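Local coordinates for protein 2-hydroxyisobutyryl-CoA synthetase (Aquincola tertiaricarbonis, PDB 6HDY) that belongs to the ANL superfamily of AMP-binding enzymes, two-domain proteins, and holds its small-molecule ligands in a pocket that draws on both domains, at residues Thr135-Gly140 against Leu174-Trp179; Met281-Asn286 against Leu330-Gln335. All coordinates share one frame; numbering follows the deposited sequence.

Contact 1 of 2, residues Thr135-Gly140 against Leu174-Trp179; sequences TAFGIG and LYMGSW. With 3HL ((3S)-3-hydroxybutanoic acid), chain B; 8LQ ([[(2~{R},3~{S},4~{R},5~{R})-5-(6-aminopurin-9-yl)-3,4-bis(oxidanyl)oxolan-2-yl]methoxy-oxidanyl-phosphoryl] (3~{S})-3-oxidanylbutanoate), chain C.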
ATOM      1  N   THR A 135     -11.810  -6.971  12.877  1.00 45.83           N
ATOM      2  CA  THR A 135     -13.056  -6.503  12.291  1.00 44.75           C
ATOM      3  C   THR A 135     -12.793  -6.063  10.877  1.00 43.27           C
ATOM      4  O   THR A 135     -11.799  -5.394  10.615  1.00 41.04           O
ATOM      5  CB  THR A 135     -13.734  -5.420  13.136  1.00 52.96           C
ATOM      6  OG1 THR A 135     -12.736  -4.672  13.800  1.00 56.08           O
ATOM      7  CG2 THR A 135     -14.675  -6.003  14.160  1.00 54.74           C
ATOM      8  N   ALA A 136     -13.678  -6.451   9.975  1.00 38.31           N
ATOM      9  CA  ALA A 136     -13.590  -6.123   8.563  1.00 36.06           C
ATOM     10  C   ALA A 136     -14.358  -4.843   8.232  1.00 38.29           C
ATOM     11  O   ALA A 136     -15.503  -4.665   8.647  1.00 38.33           O
ATOM     12  CB  ALA A 136     -14.131  -7.285   7.737  1.00 37.90           C
ATOM     13  N   PHE A 137     -13.736  -3.969   7.456  1.00 32.44           N
ATOM     14  CA  PHE A 137     -14.415  -2.782   6.988  1.00 30.58           C
ATOM     15  C   PHE A 137     -14.836  -2.993   5.518  1.00 36.06           C
ATOM     16  O   PHE A 137     -14.008  -3.319   4.674  1.00 35.25           O
ATOM     17  CB  PHE A 137     -13.583  -1.510   7.181  1.00 29.26           C
ATOM     18  CG  PHE A 137     -13.051  -1.262   8.581  1.00 30.30           C
ATOM     19  CD1 PHE A 137     -13.888  -1.341   9.690  1.00 33.88           C
ATOM     20  CD2 PHE A 137     -11.731  -0.866   8.782  1.00 29.85           C
ATOM     21  CE1 PHE A 137     -13.403  -1.069  10.978  1.00 33.63           C
ATOM     22  CE2 PHE A 137     -11.235  -0.653  10.073  1.00 32.10           C
ATOM     23  CZ  PHE A 137     -12.075  -0.735  11.159  1.00 31.48           C
ATOM     24  N   GLY A 138     -16.128  -2.850   5.265  1.00 33.95           N
ATOM     25  CA  GLY A 138     -16.746  -2.919   3.952  1.00 34.56           C
ATOM     26  C   GLY A 138     -17.257  -1.530   3.643  1.00 39.35           C
ATOM     27  O   GLY A 138     -18.347  -1.156   4.074  1.00 41.22           O
ATOM     28  N   ILE A 139     -16.446  -0.741   2.948  1.00 33.31           N
ATOM     29  CA  ILE A 139     -16.737   0.648   2.616  1.00 31.60           C
ATOM     30  C   ILE A 139     -17.312   0.786   1.193  1.00 36.57           C
ATOM     31  O   ILE A 139     -16.702   0.310   0.235  1.00 35.57           O
ATOM     32  CB  ILE A 139     -15.491   1.509   2.867  1.00 31.97           C
ATOM     33  CG1 ILE A 139     -14.896   1.157   4.257  1.00 32.00           C
ATOM     34  CG2 ILE A 139     -15.844   2.999   2.763  1.00 30.81           C
ATOM     35  CD1 ILE A 139     -13.453   1.220   4.353  1.00 40.57           C
ATOM     36  N   GLY A 140     -18.492   1.407   1.088  1.00 31.37           N
ATOM     37  CA  GLY A 140     -19.165   1.601  -0.184  1.00 33.05           C
ATOM     38  C   GLY A 140     -18.503   2.693  -0.988  1.00 39.21           C
ATOM     39  O   GLY A 140     -17.767   3.506  -0.434  1.00 37.69           O
ATOM     40  N   LEU A 174      -4.550  -3.370   5.530  1.00 28.26           N
ATOM     41  CA  LEU A 174      -5.811  -3.351   6.262  1.00 27.45           C
ATOM     42  C   LEU A 174      -6.033  -1.974   6.872  1.00 30.52           C
ATOM     43  O   LEU A 174      -7.156  -1.476   6.881  1.00 32.59           O
ATOM     44  CB  LEU A 174      -5.765  -4.411   7.381  1.00 27.10           C
ATOM     45  CG  LEU A 174      -5.855  -5.859   6.953  1.00 31.43           C
ATOM     46  CD1 LEU A 174      -5.731  -6.735   8.139  1.00 32.85           C
ATOM     47  CD2 LEU A 174      -7.165  -6.149   6.223  1.00 28.93           C
ATOM     48  N   TYR A 175      -4.952  -1.359   7.354  1.00 25.82           N
ATOM     49  CA  TYR A 175      -4.891  -0.069   8.045  1.00 25.64           C
ATOM     50  C   TYR A 175      -5.487   1.118   7.252  1.00 30.12           C
ATOM     51  O   TYR A 175      -5.027   1.429   6.151  1.00 28.23           O
ATOM     52  CB  TYR A 175      -3.436   0.184   8.452  1.00 28.05           C
ATOM     53  CG  TYR A 175      -3.238   1.448   9.253  1.00 31.47           C
ATOM     54  CD1 TYR A 175      -3.849   1.613  10.492  1.00 35.30           C
ATOM     55  CD2 TYR A 175      -2.423   2.475   8.783  1.00 30.96           C
ATOM     56  CE1 TYR A 175      -3.649   2.767  11.251  1.00 37.98           C
ATOM     57  CE2 TYR A 175      -2.204   3.630   9.540  1.00 32.30           C
ATOM     58  CZ  TYR A 175      -2.829   3.773  10.770  1.00 40.83           C
ATOM     59  OH  TYR A 175      -2.638   4.894  11.531  1.00 44.01           O
ATOM     60  N   MET A 176      -6.475   1.824   7.858  1.00 28.12           N
ATOM     61  CA  MET A 176      -7.195   2.926   7.201  1.00 27.25           C
ATOM     62  C   MET A 176      -6.439   4.237   7.044  1.00 31.29           C
ATOM     63  O   MET A 176      -6.788   5.021   6.152  1.00 31.44           O
ATOM     64  CB  MET A 176      -8.535   3.213   7.884  1.00 29.42           C
ATOM     65  CG  MET A 176      -9.585   2.127   7.659  1.00 33.03           C
ATOM     66  SD  MET A 176     -10.070   1.886   5.947  1.00 36.28           S
ATOM     67  CE  MET A 176     -10.863   3.436   5.539  1.00 33.01           C
ATOM     68  N   GLY A 177      -5.477   4.488   7.938  1.00 26.15           N
ATOM     69  CA  GLY A 177      -4.693   5.702   7.986  1.00 24.76           C
ATOM     70  C   GLY A 177      -4.100   6.120   6.664  1.00 27.92           C
ATOM     71  O   GLY A 177      -4.331   7.244   6.205  1.00 27.75           O
ATOM     72  N   SER A 178      -3.285   5.231   6.069  1.00 24.09           N
ATOM     73  CA  SER A 178      -2.622   5.492   4.784  1.00 23.87           C
ATOM     74  C   SER A 178      -3.615   5.779   3.653  1.00 26.90           C
ATOM     75  O   SER A 178      -3.434   6.750   2.908  1.00 25.10           O
ATOM     76  CB  SER A 178      -1.752   4.304   4.405  1.00 26.69           C
ATOM     77  OG  SER A 178      -2.540   3.126   4.388  1.00 31.35           O
ATOM     78  N   TRP A 179      -4.668   4.925   3.525  1.00 23.65           N
ATOM     79  CA  TRP A 179      -5.700   5.048   2.469  1.00 23.01           C
ATOM     80  C   TRP A 179      -6.459   6.344   2.601  1.00 27.50           C
ATOM     81  O   TRP A 179      -6.750   7.001   1.604  1.00 29.92           O
ATOM     82  CB  TRP A 179      -6.662   3.827   2.487  1.00 21.53           C
ATOM     83  CG  TRP A 179      -5.948   2.532   2.237  1.00 22.45           C
ATOM     84  CD1 TRP A 179      -5.532   1.637   3.175  1.00 25.33           C
ATOM     85  CD2 TRP A 179      -5.488   2.030   0.968  1.00 22.26           C
ATOM     86  NE1 TRP A 179      -4.863   0.598   2.575  1.00 25.83           N
ATOM     87  CE2 TRP A 179      -4.812   0.815   1.221  1.00 26.74           C
ATOM     88  CE3 TRP A 179      -5.559   2.505  -0.354  1.00 23.52           C
ATOM     89  CZ2 TRP A 179      -4.225   0.050   0.197  1.00 26.03           C
ATOM     90  CZ3 TRP A 179      -4.964   1.756  -1.368  1.00 25.50           C
ATOM     91  CH2 TRP A 179      -4.319   0.538  -1.091  1.00 26.33           C
TER
HETATM   92  CA  3HL B 501      -6.209   5.493  13.049  0.50 32.78           C
HETATM   93  CB  3HL B 501      -7.128   4.850  11.985  0.50 30.99           C
HETATM   94  OG1 3HL B 501      -7.730   5.798  11.109  0.50 33.96           O
HETATM   95  CG2 3HL B 501      -6.383   3.881  11.119  0.50 26.64           C
HETATM   96  C   3HL B 501      -6.171   6.984  12.820  0.50 31.86           C
HETATM   97  OA  3HL B 501      -5.646   7.417  11.803  0.50 33.11           O
HETATM   98  OB  3HL B 501      -6.908   7.727  13.684  0.50 31.99           O
HETATM   99  N9  8LQ C 502      -5.037   7.429  17.994  1.00 38.02           N
HETATM  100  C8  8LQ C 502      -5.258   7.614  16.683  1.00 39.25           C
HETATM  101  N7  8LQ C 502      -4.949   8.869  16.371  1.00 39.26           N
HETATM  102  C5  8LQ C 502      -4.554   9.482  17.499  1.00 39.51           C
HETATM  103  C6  8LQ C 502      -4.082  10.720  17.766  1.00 36.41           C
HETATM  104  N6  8LQ C 502      -4.017  11.596  16.775  1.00 30.16           N
HETATM  105  N1  8LQ C 502      -3.718  11.089  19.009  1.00 38.77           N
HETATM  106  C2  8LQ C 502      -3.780  10.176  20.065  1.00 35.87           C
HETATM  107  N3  8LQ C 502      -4.197   8.890  19.755  1.00 36.00           N
HETATM  108  C4  8LQ C 502      -4.603   8.580  18.501  1.00 38.60           C
HETATM  109  CAA 8LQ C 502      -6.844   5.298  10.987  0.50 17.86           C
HETATM  110  CAZ 8LQ C 502      -6.227   6.458  11.813  0.50 21.54           C
HETATM  111  OAE 8LQ C 502      -4.810   6.445  11.672  0.50 17.92           O
HETATM  112  CAL 8LQ C 502      -6.571   6.361  13.313  0.50 28.86           C
HETATM  113  CAS 8LQ C 502      -6.144   5.003  13.883  0.50 38.33           C
HETATM  114  OAC 8LQ C 502      -4.965   4.795  14.158  0.50 40.65           O
HETATM  115  OAQ 8LQ C 502      -7.148   4.056  13.969  1.00 43.29           O
HETATM  116  PBC 8LQ C 502      -6.992   2.694  14.793  1.00 41.42           P
HETATM  117  OAH 8LQ C 502      -5.844   1.899  14.037  1.00 41.96           O
HETATM  118  OAD 8LQ C 502      -8.246   1.926  14.898  1.00 50.88           O
HETATM  119  O5' 8LQ C 502      -6.523   3.158  16.229  1.00 37.90           O
HETATM  120  C5' 8LQ C 502      -7.333   4.133  16.882  1.00 34.53           C
HETATM  121  C4' 8LQ C 502      -6.723   4.484  18.215  1.00 32.16           C
HETATM  122  O4' 8LQ C 502      -5.386   5.014  18.007  1.00 31.98           O
HETATM  123  C3' 8LQ C 502      -7.506   5.595  18.771  1.00 32.79           C
HETATM  124  O3' 8LQ C 502      -8.658   5.085  19.501  1.00 32.30           O
HETATM  125  C2' 8LQ C 502      -6.469   6.250  19.687  1.00 34.30           C
HETATM  126  O2' 8LQ C 502      -6.248   5.451  20.916  1.00 35.31           O
HETATM  127  C1' 8LQ C 502      -5.236   6.190  18.816  1.00 31.59           C
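The F137 ring meets M176 obliquely: M176 CG lies 3.9 Å from F137 CD2 and almost as near to F137 CE2. M176 SD stands 5.5 Å from the centroid of that ring, 62° off its normal, an oblique Met-aromatic contact. The Y175 ring, one residue earlier and turned away from the strand, has the backbone N of G177 over its centre, 3.6 Å above the plane, and OAC of 8LQ in plane at its edge; F465 adds an edge-to-face neighbour. Bends at both chi2 (-62°) and chi3 (-65°) fold the M176 chain back so that its methyl turns to the strand. There it meets I139 tip to tip, M176 CE to I139 CD1 being 3.6 Å. Strand 136-140 pairs antiparallel with strand 121-126, and the glycine- and threonine-rich turn between them, partly unmodelled, has the character of the phosphate-binding loop of ANL enzymes. M176 lies between this hairpin and the pocket it helps to line, its CB 3.9 Å from CG2 of 3HL, with F137 and I139 as an apolar second shell behind it. 3HL and 8LQ overlap in the model, so they are alternative occupants; Y175 OH comes 2.7 Å from OAE of 8LQ. Farther along the helix, W179 meets H125 and, edge-to-face, F172 of the second subunit.

Contact 2 of 2, residues Met281-Asn286 against Leu330-Gln335; sequences MSPFMN and LERTSQ. With 3HL ((3S)-3-hydroxybutanoic acid), chain B; 8LQ ([[(2~{R},3~{S},4~{R},5~{R})-5-(6-aminopurin-9-yl)-3,4-bis(oxidanyl)oxolan-2-yl]methoxy-oxidanyl-phosphoryl] (3~{S})-3-oxidanylbutanoate), chain C.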
ATOM      1  N   MET A 281     -14.123   5.108  12.306  1.00 24.83           N
ATOM      2  CA  MET A 281     -14.609   6.474  12.103  1.00 24.75           C
ATOM      3  C   MET A 281     -14.050   7.189  10.871  1.00 29.70           C
ATOM      4  O   MET A 281     -14.100   8.421  10.846  1.00 29.49           O
ATOM      5  CB  MET A 281     -14.378   7.322  13.373  1.00 26.40           C
ATOM      6  CG  MET A 281     -15.145   6.823  14.547  1.00 29.79           C
ATOM      7  SD  MET A 281     -16.879   6.619  14.104  1.00 37.08           S
ATOM      8  CE  MET A 281     -17.414   6.134  15.471  1.00 35.96           C
ATOM      9  N   SER A 282     -13.547   6.452   9.836  1.00 26.82           N
ATOM     10  CA  SER A 282     -13.090   7.137   8.614  1.00 25.70           C
ATOM     11  C   SER A 282     -14.310   7.880   8.065  1.00 31.77           C
ATOM     12  O   SER A 282     -15.390   7.296   8.067  1.00 31.62           O
ATOM     13  CB  SER A 282     -12.560   6.167   7.575  1.00 26.99           C
ATOM     14  OG  SER A 282     -11.480   5.421   8.105  1.00 39.56           O
ATOM     15  N   PRO A 283     -14.236   9.174   7.686  1.00 28.49           N
ATOM     16  CA  PRO A 283     -13.062  10.068   7.635  1.00 27.38           C
ATOM     17  C   PRO A 283     -12.510  10.383   9.040  1.00 31.18           C
ATOM     18  O   PRO A 283     -13.108  11.136   9.807  1.00 30.87           O
ATOM     19  CB  PRO A 283     -13.600  11.293   6.864  1.00 30.31           C
ATOM     20  CG  PRO A 283     -15.077  11.319   7.169  1.00 34.80           C
ATOM     21  CD  PRO A 283     -15.463   9.855   7.221  1.00 30.41           C
ATOM     22  N   PHE A 284     -11.390   9.746   9.388  1.00 27.60           N
ATOM     23  CA  PHE A 284     -10.770   9.816  10.714  1.00 27.23           C
ATOM     24  C   PHE A 284     -10.142  11.182  11.008  1.00 32.94           C
ATOM     25  O   PHE A 284      -9.860  11.473  12.171  1.00 32.44           O
ATOM     26  CB  PHE A 284      -9.748   8.672  10.916  1.00 27.72           C
ATOM     27  CG  PHE A 284      -8.655   8.662   9.868  1.00 28.63           C
ATOM     28  CD1 PHE A 284      -7.557   9.517   9.974  1.00 31.07           C
ATOM     29  CD2 PHE A 284      -8.740   7.823   8.757  1.00 29.48           C
ATOM     30  CE1 PHE A 284      -6.576   9.539   8.992  1.00 31.56           C
ATOM     31  CE2 PHE A 284      -7.740   7.824   7.793  1.00 31.51           C
ATOM     32  CZ  PHE A 284      -6.666   8.687   7.915  1.00 29.98           C
ATOM     33  N   MET A 285      -9.925  12.015   9.959  1.00 29.20           N
ATOM     34  CA  MET A 285      -9.394  13.369  10.127  1.00 28.66           C
ATOM     35  C   MET A 285     -10.487  14.310  10.702  1.00 34.27           C
ATOM     36  O   MET A 285     -10.247  15.500  10.808  1.00 35.78           O
ATOM     37  CB  MET A 285      -8.808  13.913   8.792  1.00 29.84           C
ATOM     38  CG  MET A 285      -7.533  13.211   8.362  1.00 30.33           C
ATOM     39  SD  MET A 285      -6.774  13.825   6.828  1.00 32.34           S
ATOM     40  CE  MET A 285      -6.168  15.359   7.373  1.00 31.59           C
ATOM     41  N   ASN A 286     -11.663  13.773  11.123  1.00 31.97           N
ATOM     42  CA  ASN A 286     -12.771  14.543  11.741  1.00 32.35           C
ATOM     43  C   ASN A 286     -12.315  15.313  13.018  1.00 34.38           C
ATOM     44  O   ASN A 286     -13.002  16.204  13.516  1.00 34.05           O
ATOM     45  CB  ASN A 286     -13.973  13.621  12.026  1.00 29.38           C
ATOM     46  CG  ASN A 286     -13.722  12.653  13.158  1.00 36.66           C
ATOM     47  OD1 ASN A 286     -12.984  11.701  13.022  1.00 27.32           O
ATOM     48  ND2 ASN A 286     -14.284  12.899  14.323  1.00 33.73           N
ATOM     49  N   LEU A 330     -21.905  11.521  10.120  1.00 33.54           N
ATOM     50  CA  LEU A 330     -23.039  12.295   9.568  1.00 35.45           C
ATOM     51  C   LEU A 330     -23.152  12.160   8.029  1.00 40.41           C
ATOM     52  O   LEU A 330     -24.148  12.577   7.439  1.00 44.47           O
ATOM     53  CB  LEU A 330     -22.950  13.783   9.984  1.00 35.63           C
ATOM     54  CG  LEU A 330     -22.869  14.099  11.479  1.00 38.09           C
ATOM     55  CD1 LEU A 330     -22.783  15.583  11.699  1.00 39.29           C
ATOM     56  CD2 LEU A 330     -24.052  13.526  12.224  1.00 37.05           C
ATOM     57  N   GLU A 331     -22.140  11.556   7.384  1.00 34.26           N
ATOM     58  CA  GLU A 331     -22.042  11.440   5.931  1.00 33.62           C
ATOM     59  C   GLU A 331     -21.597  10.055   5.460  1.00 38.60           C
ATOM     60  O   GLU A 331     -20.770   9.952   4.542  1.00 39.14           O
ATOM     61  CB  GLU A 331     -21.099  12.536   5.385  1.00 33.93           C
ATOM     62  CG  GLU A 331     -21.615  13.963   5.545  1.00 38.66           C
ATOM     63  CD  GLU A 331     -20.807  15.060   4.882  1.00 44.67           C
ATOM     64  OE1 GLU A 331     -19.621  14.833   4.559  1.00 45.80           O
ATOM     65  OE2 GLU A 331     -21.369  16.155   4.675  1.00 46.92           O
ATOM     66  N   ARG A 332     -22.146   8.978   6.071  1.00 35.28           N
ATOM     67  CA  ARG A 332     -21.818   7.596   5.685  1.00 34.49           C
ATOM     68  C   ARG A 332     -23.026   6.688   5.622  1.00 40.30           C
ATOM     69  O   ARG A 332     -23.849   6.678   6.536  1.00 40.86           O
ATOM     70  CB  ARG A 332     -20.718   6.994   6.591  1.00 33.56           C
ATOM     71  CG  ARG A 332     -19.316   7.476   6.225  1.00 31.08           C
ATOM     72  CD  ARG A 332     -18.212   6.608   6.772  1.00 28.38           C
ATOM     73  NE  ARG A 332     -18.251   5.211   6.300  1.00 34.28           N
ATOM     74  CZ  ARG A 332     -17.373   4.284   6.665  1.00 34.24           C
ATOM     75  NH1 ARG A 332     -16.380   4.589   7.495  1.00 26.09           N
ATOM     76  NH2 ARG A 332     -17.480   3.042   6.204  1.00 29.67           N
ATOM     77  N   THR A 333     -23.134   5.920   4.530  1.00 38.86           N
ATOM     78  CA  THR A 333     -24.224   4.965   4.323  1.00 40.31           C
ATOM     79  C   THR A 333     -23.777   3.521   4.594  1.00 43.40           C
ATOM     80  O   THR A 333     -24.619   2.671   4.855  1.00 42.96           O
ATOM     81  CB  THR A 333     -24.805   5.118   2.911  1.00 50.27           C
ATOM     82  OG1 THR A 333     -23.742   5.008   1.958  1.00 46.22           O
ATOM     83  CG2 THR A 333     -25.570   6.435   2.720  1.00 46.26           C
ATOM     84  N   SER A 334     -22.458   3.235   4.520  1.00 40.24           N
ATOM     85  CA  SER A 334     -21.905   1.877   4.723  1.00 40.09           C
ATOM     86  C   SER A 334     -21.232   1.806   6.094  1.00 42.30           C
ATOM     87  O   SER A 334     -20.430   2.692   6.420  1.00 40.98           O
ATOM     88  CB  SER A 334     -20.913   1.509   3.615  1.00 40.22           C
ATOM     89  OG  SER A 334     -19.643   2.116   3.824  1.00 36.08           O
ATOM     90  N   GLN A 335     -21.573   0.768   6.905  1.00 36.70           N
ATOM     91  CA  GLN A 335     -21.074   0.609   8.284  1.00 34.42           C
ATOM     92  C   GLN A 335     -21.134   1.927   9.077  1.00 36.91           C
ATOM     93  O   GLN A 335     -20.126   2.330   9.655  1.00 32.24           O
ATOM     94  CB  GLN A 335     -19.674  -0.038   8.314  1.00 33.80           C
ATOM     95  CG  GLN A 335     -19.700  -1.493   7.782  1.00 30.86           C
ATOM     96  CD  GLN A 335     -18.340  -2.163   7.906  1.00 45.56           C
ATOM     97  OE1 GLN A 335     -17.309  -1.601   7.535  1.00 35.43           O
ATOM     98  NE2 GLN A 335     -18.312  -3.391   8.410  1.00 33.58           N
TER
HETATM   99  CA  3HL B 501      -6.209   5.493  13.049  0.50 32.78           C
HETATM  100  CB  3HL B 501      -7.128   4.850  11.985  0.50 30.99           C
HETATM  101  OG1 3HL B 501      -7.730   5.798  11.109  0.50 33.96           O
HETATM  102  CG2 3HL B 501      -6.383   3.881  11.119  0.50 26.64           C
HETATM  103  C   3HL B 501      -6.171   6.984  12.820  0.50 31.86           C
HETATM  104  OA  3HL B 501      -5.646   7.417  11.803  0.50 33.11           O
HETATM  105  OB  3HL B 501      -6.908   7.727  13.684  0.50 31.99           O
HETATM  106  N9  8LQ C 502      -5.037   7.429  17.994  1.00 38.02           N
HETATM  107  C8  8LQ C 502      -5.258   7.614  16.683  1.00 39.25           C
HETATM  108  N7  8LQ C 502      -4.949   8.869  16.371  1.00 39.26           N
HETATM  109  C5  8LQ C 502      -4.554   9.482  17.499  1.00 39.51           C
HETATM  110  C6  8LQ C 502      -4.082  10.720  17.766  1.00 36.41           C
HETATM  111  N6  8LQ C 502      -4.017  11.596  16.775  1.00 30.16           N
HETATM  112  N1  8LQ C 502      -3.718  11.089  19.009  1.00 38.77           N
HETATM  113  C2  8LQ C 502      -3.780  10.176  20.065  1.00 35.87           C
HETATM  114  N3  8LQ C 502      -4.197   8.890  19.755  1.00 36.00           N
HETATM  115  C4  8LQ C 502      -4.603   8.580  18.501  1.00 38.60           C
HETATM  116  CAA 8LQ C 502      -6.844   5.298  10.987  0.50 17.86           C
HETATM  117  CAZ 8LQ C 502      -6.227   6.458  11.813  0.50 21.54           C
HETATM  118  OAE 8LQ C 502      -4.810   6.445  11.672  0.50 17.92           O
HETATM  119  CAL 8LQ C 502      -6.571   6.361  13.313  0.50 28.86           C
HETATM  120  CAS 8LQ C 502      -6.144   5.003  13.883  0.50 38.33           C
HETATM  121  OAC 8LQ C 502      -4.965   4.795  14.158  0.50 40.65           O
HETATM  122  OAQ 8LQ C 502      -7.148   4.056  13.969  1.00 43.29           O
HETATM  123  PBC 8LQ C 502      -6.992   2.694  14.793  1.00 41.42           P
HETATM  124  OAH 8LQ C 502      -5.844   1.899  14.037  1.00 41.96           O
HETATM  125  OAD 8LQ C 502      -8.246   1.926  14.898  1.00 50.88           O
HETATM  126  O5' 8LQ C 502      -6.523   3.158  16.229  1.00 37.90           O
HETATM  127  C5' 8LQ C 502      -7.333   4.133  16.882  1.00 34.53           C
HETATM  128  C4' 8LQ C 502      -6.723   4.484  18.215  1.00 32.16           C
HETATM  129  O4' 8LQ C 502      -5.386   5.014  18.007  1.00 31.98           O
HETATM  130  C3' 8LQ C 502      -7.506   5.595  18.771  1.00 32.79           C
HETATM  131  O3' 8LQ C 502      -8.658   5.085  19.501  1.00 32.30           O
HETATM  132  C2' 8LQ C 502      -6.469   6.250  19.687  1.00 34.30           C
HETATM  133  O2' 8LQ C 502      -6.248   5.451  20.916  1.00 35.31           O
HETATM  134  C1' 8LQ C 502      -5.236   6.190  18.816  1.00 31.59           C
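R332 reaches the carbonyl of S282 through a kink in its chain: chi1 and an extended chi2 set CD beside S282 O, and the bend at chi3 (60°) turns the guanidinium so that NH1 comes round to it. On the facing loop, F284 takes the chi1 near 57° that sets CG between backbone N and carbonyl carbon and carries the ring to the ligand pocket. R332 NH1 donates to S282 O at 2.9 Å with an N-H...O angle of 155°; the oxygen sits near the guanidinium edge, slightly out of its plane. H329 NE2 also bonds S282 O, so two donors grip this buried oxygen, which belongs to the cis peptide between S282 and P283. The proline ring packs loosely on the aliphatic part of the arginine, P283 CD to R332 CD 4.3 Å. The guanidinium is fixed from other directions: NE forms a salt bridge with D143, and NH2 makes a weak bond of 3.3 Å to S334 OG, itself bonded to D143. S282 OG bonds A279 O and lies in plane at the edge of the F284 ring. One face of that ring meets the ligand, CAZ of 8LQ 3.8 Å above its plane or, in its place, OG1 of 3HL 3.3 Å from F284 CG. The loop after strand 271-274 is a typical pocket-lining element of ANL enzymes, here held at S282 by R332 and H329.

The two contacts follow one another along the chain, and their centres are about 11 Å apart. They join directly: G138 N probably bonds Q335 OE1 at 2.8 Å and G140 N probably bonds S334 OG at 3.1 Å, tying strand 136-140 to loop 330-335. On the pocket side, G177 O packs against F284 CZ at 3.2 Å. Helix 141-157, directly after the strand, serves both, its I147 touching I139 and P283. Y175, G177 and F284 line the pocket for either ligand, while strand 136-140 and loop 330-335 lie behind them.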